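Local coordinates for mandelate racemase / muconate lactonizing enzyme, C-terminal domain protein (Labrenzia alexandrii, PDB 4E5T), which binds magnesium in a TIM-barrel domain and, as an enolase-superfamily member, is likely to act on a carboxylate substrate, at residues 316-328 with 346-358. Residues are numbered along the deposited sequence; the frame is centred on the assembly and turned at random.
Sequences HLYCGPLVALANI and FDGFFAELLTTPI
P321, the first residue of helix 321-332, packs against F350, its CD lying 3.8 Å from F350 CD2. The far rim of the same ring reaches the loop just before the helix, with C319 O at its edge and in its plane, 3.3 Å from F350 CZ. Placing CG of F350 anti to the carbonyl carbon (chi1 -77°) swings the ring toward this loop. Replacing F350 with an alanine would probably open a gap beside P321 and take away the ring edge that meets C319 O and the G320 backbone. On the rest of the proline, CG meets L353 CB and CB meets L354 CD1, both at 4.0 Å. One turn further along the helix, A324 CB touches both F346 CE1 and I358 CD1 at 3.7 Å; I358 CD1 also sits over one face of the F346 ring, near the rim, while the ring edge receives L317 CD2. I328 CD1 continues the apolar seam to I358 CG2. Behind this shell, N327 ND2 donates to H316 O (3.1 Å), tying the helix back to the loop that precedes it. Within the enolase-type barrel domain, the contact joins helix 321-332 to the segment following strand 340-342, while strand 23-31 of the N-terminal sheet packs on P321, L322 and L353 through F26.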
loop_
_atom_site.group_PDB
_atom_site.type_symbol
_atom_site.label_atom_id
_atom_site.label_comp_id
_atom_site.label_asym_id
_atom_site.label_seq_id
_atom_site.Cartn_x
_atom_site.Cartn_y
_atom_site.Cartn_z
ATOM N N HIS A 316 27.311 18.003 -4.989
ATOM C CA HIS A 316 27.038 19.021 -5.987
ATOM C C HIS A 316 27.949 20.214 -5.818
ATOM O O HIS A 316 28.292 20.597 -4.693
ATOM C CB HIS A 316 25.589 19.482 -5.860
ATOM C CG HIS A 316 25.296 20.739 -6.611
ATOM N ND1 HIS A 316 25.405 21.985 -6.039
ATOM C CD2 HIS A 316 24.937 20.946 -7.898
ATOM C CE1 HIS A 316 25.120 22.907 -6.938
ATOM N NE2 HIS A 316 24.833 22.303 -8.077
ATOM N N LEU A 317 28.331 20.823 -6.933
ATOM C CA LEU A 317 29.169 22.015 -6.865
ATOM C C LEU A 317 28.945 22.953 -8.032
ATOM O O LEU A 317 29.293 22.631 -9.160
ATOM C CB LEU A 317 30.649 21.621 -6.836
ATOM C CG LEU A 317 31.573 22.839 -6.800
ATOM C CD1 LEU A 317 31.532 23.459 -5.415
ATOM C CD2 LEU A 317 32.986 22.508 -7.231
ATOM N N TYR A 318 28.378 24.120 -7.766
ATOM C CA TYR A 318 28.388 25.204 -8.749
ATOM C C TYR A 318 28.547 26.496 -7.984
ATOM O O TYR A 318 27.693 27.377 -8.031
ATOM C CB TYR A 318 27.125 25.223 -9.634
ATOM C CG TYR A 318 27.228 26.152 -10.845
ATOM C CD1 TYR A 318 27.996 25.802 -11.958
ATOM C CD2 TYR A 318 26.553 27.376 -10.878
ATOM C CE1 TYR A 318 28.104 26.651 -13.063
ATOM C CE2 TYR A 318 26.646 28.225 -11.979
ATOM C CZ TYR A 318 27.427 27.861 -13.066
ATOM O OH TYR A 318 27.521 28.707 -14.161
ATOM N N CYS A 319 29.645 26.571 -7.245
ATOM C CA CYS A 319 29.954 27.705 -6.380
ATOM C C CYS A 319 31.462 27.762 -6.201
ATOM O O CYS A 319 32.198 27.434 -7.117
ATOM C CB CYS A 319 29.251 27.584 -5.023
ATOM S SG CYS A 319 29.094 25.908 -4.348
ATOM N N GLY A 320 31.925 28.149 -5.021
ATOM C CA GLY A 320 33.345 28.377 -4.827
ATOM C C GLY A 320 34.198 27.179 -4.442
ATOM O O GLY A 320 33.725 26.050 -4.362
ATOM N N PRO A 321 35.485 27.428 -4.194
ATOM C CA PRO A 321 36.391 26.370 -3.750
ATOM C C PRO A 321 36.147 25.850 -2.337
ATOM O O PRO A 321 36.429 24.681 -2.120
ATOM C CB PRO A 321 37.779 27.010 -3.868
ATOM C CG PRO A 321 37.522 28.464 -3.875
ATOM C CD PRO A 321 36.201 28.665 -4.535
ATOM N N LEU A 322 35.656 26.648 -1.397
ATOM C CA LEU A 322 35.414 26.081 -0.054
ATOM C C LEU A 322 34.301 25.006 0.009
ATOM O O LEU A 322 34.436 24.005 0.721
ATOM C CB LEU A 322 35.183 27.165 0.995
ATOM C CG LEU A 322 36.385 27.608 1.812
ATOM C CD1 LEU A 322 37.530 28.076 0.941
ATOM C CD2 LEU A 322 35.930 28.748 2.662
ATOM N N VAL A 323 33.214 25.196 -0.732
ATOM C CA VAL A 323 32.257 24.111 -0.877
ATOM C C VAL A 323 32.947 22.896 -1.495
ATOM O O VAL A 323 32.712 21.771 -1.077
ATOM C CB VAL A 323 30.968 24.535 -1.635
ATOM C CG1 VAL A 323 30.121 23.341 -2.014
ATOM C CG2 VAL A 323 30.145 25.461 -0.770
ATOM N N ALA A 324 33.838 23.124 -2.453
ATOM C CA ALA A 324 34.606 22.017 -3.022
ATOM C C ALA A 324 35.392 21.266 -1.947
ATOM O O ALA A 324 35.457 20.041 -1.965
ATOM C CB ALA A 324 35.530 22.509 -4.108
ATOM N N LEU A 325 35.964 22.018 -1.007
ATOM C CA LEU A 325 36.755 21.459 0.093
ATOM C C LEU A 325 35.931 20.561 0.989
ATOM O O LEU A 325 36.361 19.460 1.336
ATOM C CB LEU A 325 37.369 22.568 0.942
ATOM C CG LEU A 325 38.550 23.352 0.347
ATOM C CD1 LEU A 325 39.275 24.166 1.417
ATOM C CD2 LEU A 325 39.510 22.424 -0.357
ATOM N N ALA A 326 34.747 21.032 1.369
ATOM C CA ALA A 326 33.849 20.230 2.200
ATOM C C ALA A 326 33.386 18.970 1.467
ATOM O O ALA A 326 33.425 17.875 2.033
ATOM C CB ALA A 326 32.663 21.057 2.675
ATOM N N ASN A 327 32.954 19.139 0.215
ATOM C CA ASN A 327 32.647 18.022 -0.675
ATOM C C ASN A 327 33.745 16.969 -0.647
ATOM O O ASN A 327 33.477 15.777 -0.475
ATOM C CB ASN A 327 32.520 18.502 -2.112
ATOM C CG ASN A 327 31.182 19.121 -2.415
ATOM O OD1 ASN A 327 30.421 19.466 -1.519
ATOM N ND2 ASN A 327 30.892 19.278 -3.700
ATOM N N ILE A 328 34.984 17.420 -0.824
ATOM C CA ILE A 328 36.137 16.523 -0.852
ATOM C C ILE A 328 36.312 15.813 0.496
ATOM O O ILE A 328 36.597 14.608 0.553
ATOM C CB ILE A 328 37.411 17.282 -1.245
ATOM C CG1 ILE A 328 37.353 17.695 -2.716
ATOM C CG2 ILE A 328 38.635 16.441 -1.017
ATOM C CD1 ILE A 328 38.405 18.731 -3.120
ATOM N N PHE A 346 39.797 22.584 -11.499
ATOM C CA PHE A 346 40.070 23.372 -10.293
ATOM C C PHE A 346 41.206 24.393 -10.407
ATOM O O PHE A 346 41.847 24.748 -9.405
ATOM C CB PHE A 346 40.259 22.459 -9.081
ATOM C CG PHE A 346 38.969 21.928 -8.538
ATOM C CD1 PHE A 346 37.992 22.802 -8.077
ATOM C CD2 PHE A 346 38.714 20.566 -8.506
ATOM C CE1 PHE A 346 36.799 22.325 -7.583
ATOM C CE2 PHE A 346 37.522 20.085 -8.006
ATOM C CZ PHE A 346 36.562 20.967 -7.543
ATOM N N ASP A 347 41.424 24.870 -11.631
ATOM C CA ASP A 347 42.457 25.854 -11.939
ATOM C C ASP A 347 41.908 27.272 -11.824
ATOM O O ASP A 347 40.851 27.484 -11.219
ATOM C CB ASP A 347 43.020 25.618 -13.351
ATOM C CG ASP A 347 41.927 25.464 -14.414
ATOM O OD1 ASP A 347 40.861 26.101 -14.291
ATOM O OD2 ASP A 347 42.136 24.700 -15.384
ATOM N N GLY A 348 42.625 28.232 -12.410
ATOM C CA GLY A 348 42.164 29.610 -12.504
ATOM C C GLY A 348 41.825 30.218 -11.163
ATOM O O GLY A 348 42.559 30.042 -10.187
ATOM N N PHE A 349 40.688 30.902 -11.092
ATOM C CA PHE A 349 40.322 31.598 -9.866
ATOM C C PHE A 349 40.135 30.638 -8.690
ATOM O O PHE A 349 40.274 31.029 -7.530
ATOM C CB PHE A 349 39.085 32.459 -10.081
ATOM C CG PHE A 349 38.932 33.559 -9.070
ATOM C CD1 PHE A 349 39.962 34.454 -8.855
ATOM C CD2 PHE A 349 37.751 33.698 -8.331
ATOM C CE1 PHE A 349 39.828 35.478 -7.927
ATOM C CE2 PHE A 349 37.606 34.720 -7.403
ATOM C CZ PHE A 349 38.656 35.614 -7.199
ATOM N N PHE A 350 39.858 29.376 -8.994
ATOM C CA PHE A 350 39.706 28.371 -7.949
ATOM C C PHE A 350 41.005 28.052 -7.218
ATOM O O PHE A 350 40.990 27.535 -6.106
ATOM C CB PHE A 350 39.046 27.106 -8.509
ATOM C CG PHE A 350 37.576 27.251 -8.695
ATOM C CD1 PHE A 350 37.069 27.930 -9.792
ATOM C CD2 PHE A 350 36.697 26.767 -7.745
ATOM C CE1 PHE A 350 35.716 28.098 -9.950
ATOM C CE2 PHE A 350 35.339 26.930 -7.902
ATOM C CZ PHE A 350 34.851 27.597 -9.011
ATOM N N ALA A 351 42.132 28.371 -7.840
ATOM C CA ALA A 351 43.416 28.121 -7.210
ATOM C C ALA A 351 43.900 29.396 -6.554
ATOM O O ALA A 351 44.549 29.355 -5.521
ATOM C CB ALA A 351 44.424 27.608 -8.223
ATOM N N GLU A 352 43.581 30.535 -7.150
ATOM C CA GLU A 352 44.061 31.806 -6.616
ATOM C C GLU A 352 43.430 32.063 -5.239
ATOM O O GLU A 352 44.103 32.543 -4.326
ATOM C CB GLU A 352 43.796 32.945 -7.618
ATOM C CG GLU A 352 44.379 34.308 -7.255
ATOM C CD GLU A 352 44.002 35.377 -8.284
ATOM O OE1 GLU A 352 43.513 34.980 -9.371
ATOM O OE2 GLU A 352 44.182 36.597 -8.012
ATOM N N LEU A 353 42.150 31.708 -5.094
ATOM C CA LEU A 353 41.429 31.828 -3.813
ATOM C C LEU A 353 41.971 30.924 -2.689
ATOM O O LEU A 353 41.759 31.184 -1.511
ATOM C CB LEU A 353 39.911 31.617 -3.995
ATOM C CG LEU A 353 39.110 32.811 -4.535
ATOM C CD1 LEU A 353 37.694 32.396 -4.895
ATOM C CD2 LEU A 353 39.089 33.990 -3.568
ATOM N N LEU A 354 42.674 29.869 -3.061
ATOM C CA LEU A 354 43.333 29.023 -2.082
ATOM C C LEU A 354 44.842 29.351 -1.852
ATOM O O LEU A 354 45.521 29.960 -2.680
ATOM C CB LEU A 354 43.108 27.548 -2.431
ATOM C CG LEU A 354 41.621 27.202 -2.456
ATOM C CD1 LEU A 354 41.412 25.714 -2.635
ATOM C CD2 LEU A 354 40.950 27.701 -1.180
ATOM N N THR A 355 45.328 28.959 -0.688
ATOM C CA THR A 355 46.688 29.193 -0.263
ATOM C C THR A 355 47.560 28.157 -0.952
ATOM O O THR A 355 48.749 28.382 -1.222
ATOM C CB THR A 355 46.746 29.036 1.268
ATOM O OG1 THR A 355 46.869 30.326 1.870
ATOM C CG2 THR A 355 47.883 28.148 1.718
ATOM N N THR A 356 46.935 27.020 -1.241
ATOM C CA THR A 356 47.541 25.916 -1.953
ATOM C C THR A 356 46.362 25.292 -2.675
ATOM O O THR A 356 45.299 25.117 -2.077
ATOM C CB THR A 356 48.109 24.880 -0.981
ATOM O OG1 THR A 356 47.087 24.484 -0.055
ATOM C CG2 THR A 356 49.274 25.443 -0.206
ATOM N N PRO A 357 46.531 24.949 -3.958
ATOM C CA PRO A 357 45.377 24.635 -4.812
ATOM C C PRO A 357 44.825 23.222 -4.624
ATOM O O PRO A 357 45.518 22.356 -4.099
ATOM C CB PRO A 357 45.954 24.782 -6.221
ATOM C CG PRO A 357 47.385 24.362 -6.057
ATOM C CD PRO A 357 47.804 24.874 -4.698
ATOM N N ILE A 358 43.580 23.008 -5.045
ATOM C CA ILE A 358 43.012 21.669 -5.101
ATOM C C ILE A 358 43.807 20.853 -6.120
ATOM O O ILE A 358 44.043 21.296 -7.244
ATOM C CB ILE A 358 41.499 21.693 -5.473
ATOM C CG1 ILE A 358 40.720 22.539 -4.465
ATOM C CG2 ILE A 358 40.935 20.297 -5.495
ATOM C CD1 ILE A 358 39.206 22.752 -4.793
#